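Local coordinates for sensor protein kinase WalK (Staphylococcus aureus, PDB 4YWZ) that is the histidine kinase of the essential WalKR two-component system, its extracellular Cache-type receptor domain probably sensing a signal outside the cell, at residues 16-21 with 54-59; 61-66 with 135-140; 102-107 with 117-122. The protein carries 1 engineered substitution. All blocks are in the same frame, centred on the assembly; numbering follows the deposited sequence.

Interaction 1 (16-21 with 54-59); sequences KKNITQ and ANMQEI. Engineered in segment 54-59: Met56 (natural residue Arg).
Ile19 of the long N-terminal helix meets three residues of the loop 54-59 through one methyl group, CD1. Ile19 CD1 lies 3.7 Å from Met56 CE, the terminal methyl of an engineered selenomethionine (arginine in the natural sequence), and 3.9 Å from Ile59 CG1; Glu58 CB, 4.1 Å from the same Ile19 CD1, closes the group. Two torsions bring CD1 there: with CG1 anti to the carbonyl carbon (chi1 -67°) and a bend at chi2 (-51°), the end of the chain swings nearer to the loop than the direction of its CB would suggest. Met56, by contrast, runs out straight, extended beyond CG, and arrives methyl first.

The setting is that of a Cache-type sensor domain, in which a long N-terminal helix packs along one face of a central antiparallel sheet. Here the connection between helix 46-54 and the first strand folds through a type I beta turn from Met56 to Ile59, with Ile59 N reaching Met56 O over 3.3 Å, and the turn presents Met56, Glu58 and Ile59 to helix 7-37. Glu58 also touches Phe15 of that helix, and Ile19 packs on Trp118 of strand 114-126 as well.

Polar groups border this apolar cluster. Asn18 ND2 sits 3.3 Å from Met56 CE, a van der Waals contact of an amide nitrogen with the methyl, whereas Asn18 OD1 accepts a hydrogen bond from Asn14 of the second subunit, which also binds Gln21.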
loop_
_atom_site.group_PDB
_atom_site.type_symbol
_atom_site.label_atom_id
_atom_site.label_comp_id
_atom_site.label_asym_id
_atom_site.label_seq_id
_atom_site.Cartn_x
_atom_site.Cartn_y
_atom_site.Cartn_z
ATOM N N LYS A 16 7.123 3.153 -3.038
ATOM C CA LYS A 16 8.062 4.299 -2.744
ATOM C C LYS A 16 7.320 5.612 -2.931
ATOM O O LYS A 16 7.366 6.502 -2.072
ATOM C CB LYS A 16 9.283 4.228 -3.601
ATOM C CG LYS A 16 10.182 3.051 -3.256
ATOM C CD LYS A 16 11.298 2.977 -4.264
ATOM C CE LYS A 16 12.149 1.805 -3.995
ATOM N NZ LYS A 16 13.311 1.710 -4.920
ATOM N N LYS A 17 6.507 5.680 -3.996
ATOM C CA LYS A 17 5.767 6.951 -4.296
ATOM C C LYS A 17 4.831 7.260 -3.212
ATOM O O LYS A 17 4.724 8.387 -2.694
ATOM C CB LYS A 17 5.060 6.883 -5.612
ATOM C CG LYS A 17 4.375 8.192 -6.012
ATOM C CD LYS A 17 3.583 7.937 -7.315
ATOM C CE LYS A 17 2.835 9.192 -7.675
ATOM N NZ LYS A 17 2.032 8.947 -8.900
ATOM N N ASN A 18 4.117 6.258 -2.724
ATOM C CA ASN A 18 3.282 6.373 -1.596
ATOM C C ASN A 18 3.909 6.898 -0.251
ATOM O O ASN A 18 3.406 7.824 0.428
ATOM C CB ASN A 18 2.658 5.033 -1.449
ATOM C CG ASN A 18 1.347 5.064 -0.733
ATOM O OD1 ASN A 18 0.343 5.693 -1.204
ATOM N ND2 ASN A 18 1.334 4.465 0.432
ATOM N N ILE A 19 5.014 6.292 0.142
ATOM C CA ILE A 19 5.792 6.707 1.294
ATOM C C ILE A 19 6.205 8.196 1.059
ATOM O O ILE A 19 6.142 8.978 1.995
ATOM C CB ILE A 19 7.022 5.851 1.487
ATOM C CG1 ILE A 19 6.699 4.383 1.887
ATOM C CG2 ILE A 19 7.957 6.453 2.514
ATOM C CD1 ILE A 19 5.782 4.225 3.039
ATOM N N THR A 20 6.758 8.484 -0.096
ATOM C CA THR A 20 7.261 9.853 -0.348
ATOM C C THR A 20 6.165 10.939 -0.281
ATOM O O THR A 20 6.400 12.049 0.224
ATOM C CB THR A 20 8.016 10.008 -1.660
ATOM O OG1 THR A 20 7.153 9.816 -2.756
ATOM C CG2 THR A 20 9.093 8.982 -1.818
ATOM N N GLN A 21 4.960 10.627 -0.792
ATOM C CA GLN A 21 3.865 11.600 -0.740
ATOM C C GLN A 21 3.430 11.762 0.736
ATOM O O GLN A 21 3.137 12.880 1.179
ATOM C CB GLN A 21 2.744 11.149 -1.672
ATOM C CG GLN A 21 3.083 11.262 -3.114
ATOM C CD GLN A 21 2.021 10.686 -4.038
ATOM O OE1 GLN A 21 1.391 9.742 -3.676
ATOM N NE2 GLN A 21 1.868 11.242 -5.230
ATOM N N ALA A 54 3.262 7.297 11.512
ATOM C CA ALA A 54 3.892 5.987 11.613
ATOM C C ALA A 54 2.829 4.922 11.822
ATOM O O ALA A 54 3.135 3.737 11.702
ATOM C CB ALA A 54 4.928 5.918 12.721
ATOM N N ASN A 55 1.613 5.348 12.064
ATOM C CA ASN A 55 0.504 4.357 12.156
ATOM C C ASN A 55 0.255 3.654 10.862
ATOM O O ASN A 55 -0.394 2.602 10.842
ATOM C CB ASN A 55 -0.784 5.089 12.525
ATOM C CG ASN A 55 -1.802 4.166 13.099
ATOM O OD1 ASN A 55 -2.871 3.951 12.508
ATOM N ND2 ASN A 55 -1.466 3.577 14.260
HETATM N N MSE A 56 0.682 4.228 9.732
HETATM C CA MSE A 56 0.464 3.604 8.469
HETATM C C MSE A 56 1.131 2.222 8.529
HETATM O O MSE A 56 2.216 2.053 9.134
HETATM C CB MSE A 56 1.020 4.525 7.401
HETATM C CG MSE A 56 1.338 3.901 6.098
HETATM SE SE MSE A 56 2.142 5.461 5.212
HETATM C CE MSE A 56 2.090 4.422 3.635
ATOM N N GLN A 57 0.472 1.226 7.920
ATOM C CA GLN A 57 1.018 -0.158 7.970
ATOM C C GLN A 57 2.433 -0.281 7.340
ATOM O O GLN A 57 3.219 -1.082 7.783
ATOM C CB GLN A 57 0.093 -1.209 7.322
ATOM C CG GLN A 57 -1.414 -0.878 7.340
ATOM C CD GLN A 57 -2.242 -1.739 6.309
ATOM O OE1 GLN A 57 -2.985 -1.201 5.485
ATOM N NE2 GLN A 57 -2.076 -3.069 6.355
ATOM N N GLU A 58 2.671 0.441 6.292
ATOM C CA GLU A 58 3.927 0.329 5.545
ATOM C C GLU A 58 5.130 1.003 6.248
ATOM O O GLU A 58 6.242 0.846 5.758
ATOM C CB GLU A 58 3.755 0.888 4.150
ATOM C CG GLU A 58 2.668 0.188 3.280
ATOM C CD GLU A 58 1.256 0.816 3.305
ATOM O OE1 GLU A 58 0.802 1.357 4.378
ATOM O OE2 GLU A 58 0.581 0.733 2.219
ATOM N N ILE A 59 4.898 1.828 7.300
ATOM C CA ILE A 59 6.025 2.495 7.983
ATOM C C ILE A 59 6.416 1.726 9.229
ATOM O O ILE A 59 5.561 1.405 10.122
ATOM C CB ILE A 59 5.654 3.934 8.277
ATOM C CG1 ILE A 59 5.669 4.683 6.932
ATOM C CG2 ILE A 59 6.702 4.538 9.266
ATOM C CD1 ILE A 59 5.447 6.146 6.992
#

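Interaction 2 (61-66 with 135-140); sequences EIRFID and YIESKI
Arg63 runs alongside the ring of Tyr135, both leaving the sheet in one direction, on neighbouring antiparallel strands at the middle of the Cache-type sheet. The tyrosine ring and the guanidinium are only 24° apart in plane; Tyr135 CE1 sits over one guanidinium face, offset toward its rim and 3.8 Å from Arg63 NH1. Extension from CG to NE carries the arginine along the ring, its CD already 3.8 Å from Tyr135 CD1.

While the tyrosine occupies that face, Glu61 is held in a side-on salt bridge: Arg63 NE gives a nearly straight bond (178°) to Glu61 OE2 in the guanidinium plane, though from above the carboxylate plane, and NH2 meets OE1 on its syn side, somewhat tilted from both planes. Thr74 and Asn79 also bind Glu61 OE2.

Glu137 crosses Arg63 at an angle, their flat groups 59° apart. Its OE2 is a long 3.9 Å from Arg63 NH2 and well out of the guanidinium plane, so the attraction is one of charge alone. This oxygen instead uses its anti lone pair for the hydroxyl of Tyr135 and forms a salt bridge with Lys108, while OE1 is bound by Tyr110. On the reverse face of the sheet, Ile62 and Ile136 pack alongside each other, CG1 to CG1.

Backbone bonds join Glu61 with Glu137 and Arg63 with Tyr135 in both directions. Glu61 OE1 and Glu137 OE1 come within 4.3 Å, a close approach of like charges that one water, with Arg63 and Lys108 nearby, probably offsets; it donates to both oxygens, 2.6 Å from Glu61 OE1 and 2.6 Å from Glu137 OE1.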
loop_
_atom_site.group_PDB
_atom_site.type_symbol
_atom_site.label_atom_id
_atom_site.label_comp_id
_atom_site.label_asym_id
_atom_site.label_seq_id
_atom_site.Cartn_x
_atom_site.Cartn_y
_atom_site.Cartn_z
ATOM N N GLU A 61 9.331 2.765 11.319
ATOM C CA GLU A 61 9.734 3.777 12.296
ATOM C C GLU A 61 9.992 5.102 11.590
ATOM O O GLU A 61 10.379 5.087 10.442
ATOM C CB GLU A 61 11.025 3.370 12.897
ATOM C CG GLU A 61 11.462 4.231 14.109
ATOM C CD GLU A 61 12.801 3.794 14.741
ATOM O OE1 GLU A 61 13.466 2.846 14.287
ATOM O OE2 GLU A 61 13.248 4.497 15.657
ATOM N N ILE A 62 9.658 6.201 12.260
ATOM C CA ILE A 62 10.039 7.524 11.798
ATOM C C ILE A 62 10.884 8.093 12.921
ATOM O O ILE A 62 10.510 8.022 14.124
ATOM C CB ILE A 62 8.853 8.429 11.495
ATOM C CG1 ILE A 62 7.853 7.753 10.546
ATOM C CG2 ILE A 62 9.395 9.768 10.967
ATOM C CD1 ILE A 62 6.600 8.590 10.246
ATOM N N ARG A 63 12.022 8.792 12.575
ATOM C CA ARG A 63 12.795 9.583 13.539
ATOM C C ARG A 63 12.865 11.022 12.996
ATOM O O ARG A 63 12.879 11.252 11.796
ATOM C CB ARG A 63 14.180 9.093 13.708
ATOM C CG ARG A 63 14.264 7.586 14.083
ATOM C CD ARG A 63 15.652 7.009 14.148
ATOM N NE ARG A 63 15.589 5.570 14.408
ATOM C CZ ARG A 63 16.564 4.713 14.117
ATOM N NH1 ARG A 63 17.776 5.156 13.678
ATOM N NH2 ARG A 63 16.349 3.407 14.311
ATOM N N PHE A 64 12.899 11.971 13.907
ATOM C CA PHE A 64 13.258 13.355 13.616
ATOM C C PHE A 64 14.604 13.663 14.270
ATOM O O PHE A 64 14.847 13.395 15.419
ATOM C CB PHE A 64 12.180 14.352 14.065
ATOM C CG PHE A 64 12.560 15.799 13.778
ATOM C CD1 PHE A 64 12.470 16.304 12.529
ATOM C CD2 PHE A 64 13.169 16.586 14.811
ATOM C CE1 PHE A 64 12.920 17.617 12.223
ATOM C CE2 PHE A 64 13.636 17.879 14.480
ATOM C CZ PHE A 64 13.456 18.372 13.214
ATOM N N ILE A 65 15.506 14.141 13.422
ATOM C CA ILE A 65 16.917 14.357 13.684
ATOM C C ILE A 65 17.230 15.842 13.420
ATOM O O ILE A 65 16.855 16.402 12.362
ATOM C CB ILE A 65 17.810 13.443 12.831
ATOM C CG1 ILE A 65 17.488 11.974 13.173
ATOM C CG2 ILE A 65 19.279 13.812 13.019
ATOM C CD1 ILE A 65 17.820 11.101 12.040
ATOM N N ASP A 66 17.886 16.494 14.369
ATOM C CA ASP A 66 18.067 17.925 14.207
ATOM C C ASP A 66 19.287 18.215 13.353
ATOM O O ASP A 66 19.998 17.335 12.895
ATOM C CB ASP A 66 18.095 18.721 15.588
ATOM C CG ASP A 66 19.351 18.492 16.386
ATOM O OD1 ASP A 66 20.350 18.032 15.890
ATOM O OD2 ASP A 66 19.367 18.864 17.595
ATOM N N TYR A 135 13.740 10.726 8.989
ATOM C CA TYR A 135 14.271 9.450 8.585
ATOM C C TYR A 135 13.150 8.401 8.751
ATOM O O TYR A 135 12.545 8.337 9.801
ATOM C CB TYR A 135 15.397 9.105 9.569
ATOM C CG TYR A 135 15.912 7.668 9.557
ATOM C CD1 TYR A 135 15.365 6.759 10.409
ATOM C CD2 TYR A 135 16.982 7.283 8.765
ATOM C CE1 TYR A 135 15.848 5.445 10.469
ATOM C CE2 TYR A 135 17.507 6.019 8.842
ATOM C CZ TYR A 135 16.875 5.079 9.682
ATOM O OH TYR A 135 17.303 3.752 9.750
ATOM N N ILE A 136 12.902 7.654 7.715
ATOM C CA ILE A 136 11.819 6.671 7.683
ATOM C C ILE A 136 12.402 5.331 7.278
ATOM O O ILE A 136 13.107 5.201 6.298
ATOM C CB ILE A 136 10.733 7.068 6.728
ATOM C CG1 ILE A 136 10.112 8.369 7.143
ATOM C CG2 ILE A 136 9.671 5.968 6.622
ATOM C CD1 ILE A 136 9.118 8.894 6.151
ATOM N N GLU A 137 12.083 4.294 8.095
ATOM C CA GLU A 137 12.266 2.842 7.706
ATOM C C GLU A 137 10.876 2.337 7.316
ATOM O O GLU A 137 9.903 2.442 8.106
ATOM C CB GLU A 137 12.823 1.978 8.839
ATOM C CG GLU A 137 14.232 2.324 9.191
ATOM C CD GLU A 137 14.846 1.446 10.339
ATOM O OE1 GLU A 137 14.142 0.495 10.793
ATOM O OE2 GLU A 137 15.929 1.873 10.802
ATOM N N SER A 138 10.776 1.899 6.062
ATOM C CA SER A 138 9.503 1.435 5.498
ATOM C C SER A 138 9.621 -0.010 5.106
ATOM O O SER A 138 10.666 -0.518 4.663
ATOM C CB SER A 138 9.073 2.396 4.401
ATOM O OG SER A 138 9.881 2.293 3.301
ATOM N N LYS A 139 8.470 -0.688 5.234
ATOM C CA LYS A 139 8.406 -2.160 5.106
ATOM C C LYS A 139 8.258 -2.620 3.676
ATOM O O LYS A 139 7.302 -3.356 3.270
ATOM C CB LYS A 139 7.261 -2.640 5.964
ATOM C CG LYS A 139 7.365 -2.378 7.446
ATOM C CD LYS A 139 6.156 -2.846 8.186
ATOM C CE LYS A 139 6.303 -2.497 9.640
ATOM N NZ LYS A 139 5.195 -2.958 10.548
ATOM N N ILE A 140 9.228 -2.298 2.842
ATOM C CA ILE A 140 9.210 -2.675 1.438
ATOM C C ILE A 140 9.239 -4.228 1.215
ATOM O O ILE A 140 8.877 -4.663 0.111
ATOM C CB ILE A 140 10.326 -1.987 0.640
ATOM C CG1 ILE A 140 9.978 -1.859 -0.814
ATOM C CG2 ILE A 140 11.683 -2.626 0.878
ATOM C CD1 ILE A 140 10.776 -0.822 -1.528
HETATM O O HOH W 1 13.050 0.536 13.176
HETATM O O HOH W 2 19.300 3.321 11.825
#

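Interaction 3 (102-107 with 117-122); sequences NDHLIL and VWVYNI
Asn102, Asp103 and His104 each hold CG between the backbone N and the carbonyl carbon (chi1 near +65°), which leans each side chain across to its neighbour on the next strand of this beta hairpin, Asn102 and His104 on one face of the sheet and Asp103 on the other. On the face of Asp103, Trp118 has CG anti to the backbone N, and the NE1 edge of its indole is brought to that carboxylate.

The two asparagines run alongside one another with amide planes 78° apart. Asn121 ND2 gives Asn102 OD1 an almost perfectly straight bond of 3.0 Å (178°), in the plane of its own amide but tilted from that of the acceptor; Asn121 OD1 is taken by Asn133 of the next strand. His104 offers a ring face to Val119, whose CB stands over it in a CH-pi contact, 4.1 Å from the ring centroid. Further along this face, Ile106 CG1 packs 3.7 Å from Val117 CB, and Ile106 CD1 meets Val119 CG2 at 3.8 Å.

Eight hydrogen bonds join these two segments, six of them between backbones. The other face carries Leu105, whose CD2 approaches the edge of the indole at CD1, and Tyr120, whose CB covers part of one indole face. Helix 7-37 packs on both aromatic residues. Trp118 NE1 donates in its ring plane to Asp103 OD2 at 2.9 Å, entering from above the carboxylate plane.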
loop_
_atom_site.group_PDB
_atom_site.type_symbol
_atom_site.label_atom_id
_atom_site.label_comp_id
_atom_site.label_asym_id
_atom_site.label_seq_id
_atom_site.Cartn_x
_atom_site.Cartn_y
_atom_site.Cartn_z
ATOM N N ASN A 102 16.802 11.684 -0.024
ATOM C CA ASN A 102 17.571 10.582 -0.501
ATOM C C ASN A 102 17.002 9.262 -0.034
ATOM O O ASN A 102 16.123 9.290 0.801
ATOM C CB ASN A 102 19.086 10.676 -0.212
ATOM C CG ASN A 102 19.423 10.610 1.248
ATOM O OD1 ASN A 102 19.085 9.629 1.963
ATOM N ND2 ASN A 102 20.098 11.630 1.729
ATOM N N ASP A 103 17.451 8.181 -0.652
ATOM C CA ASP A 103 16.915 6.816 -0.264
ATOM C C ASP A 103 17.886 5.721 -0.540
ATOM O O ASP A 103 18.727 5.828 -1.461
ATOM C CB ASP A 103 15.573 6.466 -0.964
ATOM C CG ASP A 103 15.724 6.165 -2.423
ATOM O OD1 ASP A 103 15.795 7.150 -3.223
ATOM O OD2 ASP A 103 15.842 5.009 -2.836
ATOM N N HIS A 104 17.795 4.647 0.227
ATOM C CA HIS A 104 18.556 3.423 -0.083
ATOM C C HIS A 104 17.926 2.225 0.596
ATOM O O HIS A 104 17.120 2.387 1.511
ATOM C CB HIS A 104 20.018 3.589 0.380
ATOM C CG HIS A 104 20.228 3.750 1.842
ATOM N ND1 HIS A 104 20.032 4.947 2.503
ATOM C CD2 HIS A 104 20.675 2.885 2.770
ATOM C CE1 HIS A 104 20.283 4.785 3.798
ATOM N NE2 HIS A 104 20.670 3.540 3.985
ATOM N N LEU A 105 18.336 1.035 0.145
ATOM C CA LEU A 105 17.841 -0.202 0.738
ATOM C C LEU A 105 18.807 -0.720 1.774
ATOM O O LEU A 105 20.088 -0.518 1.667
ATOM C CB LEU A 105 17.686 -1.240 -0.348
ATOM C CG LEU A 105 16.574 -1.266 -1.319
ATOM C CD1 LEU A 105 16.828 -2.423 -2.329
ATOM C CD2 LEU A 105 15.240 -1.556 -0.569
ATOM N N ILE A 106 18.308 -1.314 2.854
ATOM C CA ILE A 106 19.140 -1.889 3.918
ATOM C C ILE A 106 18.562 -3.326 4.157
ATOM O O ILE A 106 17.494 -3.629 3.654
ATOM C CB ILE A 106 19.234 -1.161 5.239
ATOM C CG1 ILE A 106 17.914 -1.025 6.011
ATOM C CG2 ILE A 106 19.823 0.268 5.023
ATOM C CD1 ILE A 106 17.894 -0.357 7.325
ATOM N N LEU A 107 19.412 -4.102 4.810
ATOM C CA LEU A 107 18.982 -5.382 5.504
ATOM C C LEU A 107 19.047 -5.199 6.915
ATOM O O LEU A 107 20.078 -4.821 7.478
ATOM C CB LEU A 107 19.892 -6.535 5.038
ATOM C CG LEU A 107 19.804 -6.883 3.570
ATOM C CD1 LEU A 107 21.007 -7.856 3.313
ATOM C CD2 LEU A 107 18.560 -7.551 3.104
ATOM N N VAL A 117 14.603 -3.394 3.849
ATOM C CA VAL A 117 13.921 -2.218 4.368
ATOM C C VAL A 117 14.321 -1.011 3.534
ATOM O O VAL A 117 15.439 -0.899 3.131
ATOM C CB VAL A 117 14.321 -1.963 5.828
ATOM C CG1 VAL A 117 13.809 -0.606 6.306
ATOM C CG2 VAL A 117 13.709 -3.075 6.710
ATOM N N TRP A 118 13.400 -0.159 3.205
ATOM C CA TRP A 118 13.683 0.970 2.384
ATOM C C TRP A 118 13.785 2.150 3.322
ATOM O O TRP A 118 12.844 2.513 4.056
ATOM C CB TRP A 118 12.595 1.225 1.325
ATOM C CG TRP A 118 12.922 2.259 0.324
ATOM C CD1 TRP A 118 14.002 2.280 -0.470
ATOM C CD2 TRP A 118 12.164 3.453 -0.006
ATOM N NE1 TRP A 118 13.988 3.419 -1.306
ATOM C CE2 TRP A 118 12.886 4.151 -1.021
ATOM C CE3 TRP A 118 11.001 4.020 0.489
ATOM C CZ2 TRP A 118 12.420 5.342 -1.584
ATOM C CZ3 TRP A 118 10.572 5.239 -0.032
ATOM C CH2 TRP A 118 11.297 5.878 -1.044
ATOM N N VAL A 119 14.919 2.869 3.244
ATOM C CA VAL A 119 15.191 4.009 4.103
ATOM C C VAL A 119 15.076 5.262 3.218
ATOM O O VAL A 119 15.633 5.348 2.105
ATOM C CB VAL A 119 16.638 4.024 4.664
ATOM C CG1 VAL A 119 17.029 5.380 5.303
ATOM C CG2 VAL A 119 16.837 2.820 5.581
ATOM N N TYR A 120 14.202 6.174 3.665
ATOM C CA TYR A 120 13.933 7.482 2.979
ATOM C C TYR A 120 14.204 8.561 3.996
ATOM O O TYR A 120 13.690 8.607 5.113
ATOM C CB TYR A 120 12.506 7.500 2.489
ATOM C CG TYR A 120 12.121 8.788 1.791
ATOM C CD1 TYR A 120 12.598 9.003 0.542
ATOM C CD2 TYR A 120 11.306 9.702 2.390
ATOM C CE1 TYR A 120 12.279 10.182 -0.161
ATOM C CE2 TYR A 120 10.953 10.872 1.745
ATOM C CZ TYR A 120 11.488 11.099 0.510
ATOM O OH TYR A 120 11.149 12.288 -0.216
ATOM N N ASN A 121 14.978 9.560 3.564
ATOM C CA ASN A 121 15.205 10.744 4.289
ATOM C C ASN A 121 14.660 11.985 3.498
ATOM O O ASN A 121 14.893 12.120 2.293
ATOM C CB ASN A 121 16.706 10.992 4.411
ATOM C CG ASN A 121 17.382 10.039 5.344
ATOM O OD1 ASN A 121 17.023 9.994 6.503
ATOM N ND2 ASN A 121 18.311 9.309 4.857
ATOM N N ILE A 122 13.921 12.798 4.239
ATOM C CA ILE A 122 13.467 14.113 3.720
ATOM C C ILE A 122 13.819 15.194 4.709
ATOM O O ILE A 122 13.459 15.182 5.870
ATOM C CB ILE A 122 11.971 14.141 3.318
ATOM C CG1 ILE A 122 11.634 15.553 2.770
ATOM C CG2 ILE A 122 11.059 13.696 4.416
ATOM C CD1 ILE A 122 10.258 15.665 2.151
#

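How the interactions relate
From the N terminus, helix 7-37 comes first, and interaction 1 closes a mainly helical loop by bringing residues 54-59 back against it. The chain then enters the sheet: interaction 2 joins strand 59-66 to strand 129-138 and closes a much longer loop, inside which interaction 3 is nested as a local hairpin. Interaction 1 precedes both, and none cross. Strands 114-126 and 129-138 are sheet neighbours, so backbone pairs Tyr120-Ile136 and Trp118-Ser138 make interactions 2 and 3 continuous. Glu58 O probably bonds Lys139 N, linking interactions 1 and 2, while Lys16, Ile19 and Thr20 pack on Trp118, tying the helix to interaction 3.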